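Local coordinates for signal recognition particle 54 kDa protein (Aeropyrum pernix, PDB 7EPK), which is the SRP54 subunit of the archaeal signal recognition particle, joining a helical bundle and a P-loop nucleotide-binding domain to a signal peptide binding domain, at residues 389-393 against 394-398. Residues are numbered along the deposited sequence; the frame is centred on the assembly and turned at random.
Sequences EIIDK and RRMRR
Asp-392 is the N-cap of helix 393-402 in the signal peptide binding domain, and its carboxylate reaches forward over the first turn to accept from Arg-395 N. The bond is nearly straight: Asp-392 OD1 lies 2.8 Å from Arg-395 N, with an N-H...O angle of 165°, and is met almost along its C-O axis. A chi1 of 66°, which sets CG between the backbone N and the carbonyl carbon, brings OD1 over the helix start. In the first helical turn, Asp-392 O accepts from Met-396 N at 3.2 Å, the donor standing above the carbonyl plane. The tightly packed side is mainly apolar. Buried Ile-391 and Met-396 cross at about a right angle, CG2 of the former 3.6 Å from CE of the latter, and Met-396 also rests on Val-410 and Leu-414 of helix 409-423. Toward solvent the contact thins: Arg-394 and Arg-397 run outward from the exposed side of the helix. Partly exposed Arg-395 belongs to neither side alone, its extended chain reaching back along the preceding loop to a salt bridge from NH1 to Glu-384 OE1. Over one face of that guanidinium, offset toward its rim, sits Ile-390 CG2, 3.5 Å from Arg-395 NE.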
loop_
_atom_site.group_PDB
_atom_site.type_symbol
_atom_site.label_atom_id
_atom_site.label_comp_id
_atom_site.label_asym_id
_atom_site.label_seq_id
_atom_site.Cartn_x
_atom_site.Cartn_y
_atom_site.Cartn_z
ATOM N N GLU A 389 -22.708 24.090 31.158
ATOM C CA GLU A 389 -23.254 25.196 32.008
ATOM C C GLU A 389 -22.657 25.136 33.421
ATOM O O GLU A 389 -22.621 26.183 34.091
ATOM C CB GLU A 389 -24.785 25.142 32.094
ATOM C CG GLU A 389 -25.376 23.737 32.230
ATOM C CD GLU A 389 -25.678 23.005 30.923
ATOM O OE1 GLU A 389 -25.395 23.559 29.821
ATOM O OE2 GLU A 389 -26.205 21.873 30.997
ATOM N N ILE A 390 -22.211 23.949 33.841
ATOM C CA ILE A 390 -21.497 23.680 35.124
ATOM C C ILE A 390 -20.196 24.480 35.159
ATOM O O ILE A 390 -19.754 24.768 36.272
ATOM C CB ILE A 390 -21.273 22.154 35.288
ATOM C CG1 ILE A 390 -22.404 21.508 36.099
ATOM C CG2 ILE A 390 -19.902 21.794 35.855
ATOM C CD1 ILE A 390 -22.768 22.244 37.382
ATOM N N ILE A 391 -19.619 24.801 33.996
ATOM C CA ILE A 391 -18.269 25.426 33.843
ATOM C C ILE A 391 -18.309 26.838 34.427
ATOM O O ILE A 391 -18.813 27.742 33.743
ATOM C CB ILE A 391 -17.803 25.437 32.371
ATOM C CG1 ILE A 391 -17.628 24.015 31.825
ATOM C CG2 ILE A 391 -16.532 26.259 32.225
ATOM C CD1 ILE A 391 -17.164 23.934 30.379
ATOM N N ASP A 392 -17.793 26.982 35.653
ATOM C CA ASP A 392 -17.607 28.249 36.410
ATOM C C ASP A 392 -16.242 28.819 36.017
ATOM O O ASP A 392 -15.744 28.441 34.931
ATOM C CB ASP A 392 -17.722 28.002 37.923
ATOM C CG ASP A 392 -16.600 27.143 38.495
ATOM O OD1 ASP A 392 -15.468 27.190 37.938
ATOM O OD2 ASP A 392 -16.866 26.416 39.480
ATOM N N LYS A 393 -15.654 29.650 36.888
ATOM C CA LYS A 393 -14.366 30.357 36.658
ATOM C C LYS A 393 -13.199 29.401 36.916
ATOM O O LYS A 393 -12.231 29.435 36.118
ATOM C CB LYS A 393 -14.271 31.596 37.555
ATOM C CG LYS A 393 -14.793 32.884 36.930
ATOM C CD LYS A 393 -14.161 33.222 35.577
ATOM C CE LYS A 393 -12.644 33.210 35.580
ATOM N NZ LYS A 393 -12.078 33.975 34.443
ATOM N N ARG A 394 -13.304 28.610 37.992
ATOM C CA ARG A 394 -12.305 27.596 38.432
ATOM C C ARG A 394 -12.109 26.553 37.327
ATOM O O ARG A 394 -10.940 26.244 37.004
ATOM C CB ARG A 394 -12.760 26.897 39.719
ATOM C CG ARG A 394 -11.850 25.756 40.146
ATOM C CD ARG A 394 -12.379 25.006 41.346
ATOM N NE ARG A 394 -11.462 23.940 41.733
ATOM C CZ ARG A 394 -10.316 24.115 42.390
ATOM N NH1 ARG A 394 -9.914 25.325 42.748
ATOM N NH2 ARG A 394 -9.563 23.069 42.683
ATOM N N ARG A 395 -13.215 26.009 36.801
ATOM C CA ARG A 395 -13.211 25.010 35.698
ATOM C C ARG A 395 -12.626 25.677 34.453
ATOM O O ARG A 395 -11.650 25.140 33.901
ATOM C CB ARG A 395 -14.624 24.471 35.463
ATOM C CG ARG A 395 -15.124 23.615 36.617
ATOM C CD ARG A 395 -16.588 23.237 36.503
ATOM N NE ARG A 395 -16.944 22.313 37.573
ATOM C CZ ARG A 395 -16.844 20.986 37.520
ATOM N NH1 ARG A 395 -16.431 20.377 36.417
ATOM N NH2 ARG A 395 -17.172 20.266 38.580
ATOM N N MET A 396 -13.169 26.837 34.083
ATOM C CA MET A 396 -12.759 27.623 32.891
ATOM C C MET A 396 -11.235 27.729 32.890
ATOM O O MET A 396 -10.598 27.480 31.834
ATOM C CB MET A 396 -13.385 29.020 32.938
ATOM C CG MET A 396 -13.706 29.594 31.580
ATOM S SD MET A 396 -15.025 30.847 31.640
ATOM C CE MET A 396 -16.470 29.814 31.844
ATOM N N ARG A 397 -10.688 28.049 34.065
ATOM C CA ARG A 397 -9.232 28.155 34.333
ATOM C C ARG A 397 -8.576 26.786 34.094
ATOM O O ARG A 397 -7.684 26.728 33.240
ATOM C CB ARG A 397 -9.008 28.715 35.743
ATOM C CG ARG A 397 -7.547 28.830 36.158
ATOM C CD ARG A 397 -6.743 29.862 35.379
ATOM N NE ARG A 397 -5.304 29.691 35.571
ATOM C CZ ARG A 397 -4.359 30.495 35.088
ATOM N NH1 ARG A 397 -4.680 31.561 34.369
ATOM N NH2 ARG A 397 -3.086 30.228 35.334
ATOM N N ARG A 398 -9.009 25.725 34.786
ATOM C CA ARG A 398 -8.392 24.367 34.660
ATOM C C ARG A 398 -8.355 23.977 33.181
ATOM O O ARG A 398 -7.330 23.404 32.756
ATOM C CB ARG A 398 -9.134 23.279 35.450
ATOM C CG ARG A 398 -8.522 21.880 35.336
ATOM C CD ARG A 398 -9.360 20.731 35.910
ATOM N NE ARG A 398 -10.752 20.718 35.445
ATOM C CZ ARG A 398 -11.164 20.308 34.246
ATOM N NH1 ARG A 398 -10.300 19.852 33.357
ATOM N NH2 ARG A 398 -12.444 20.367 33.931
#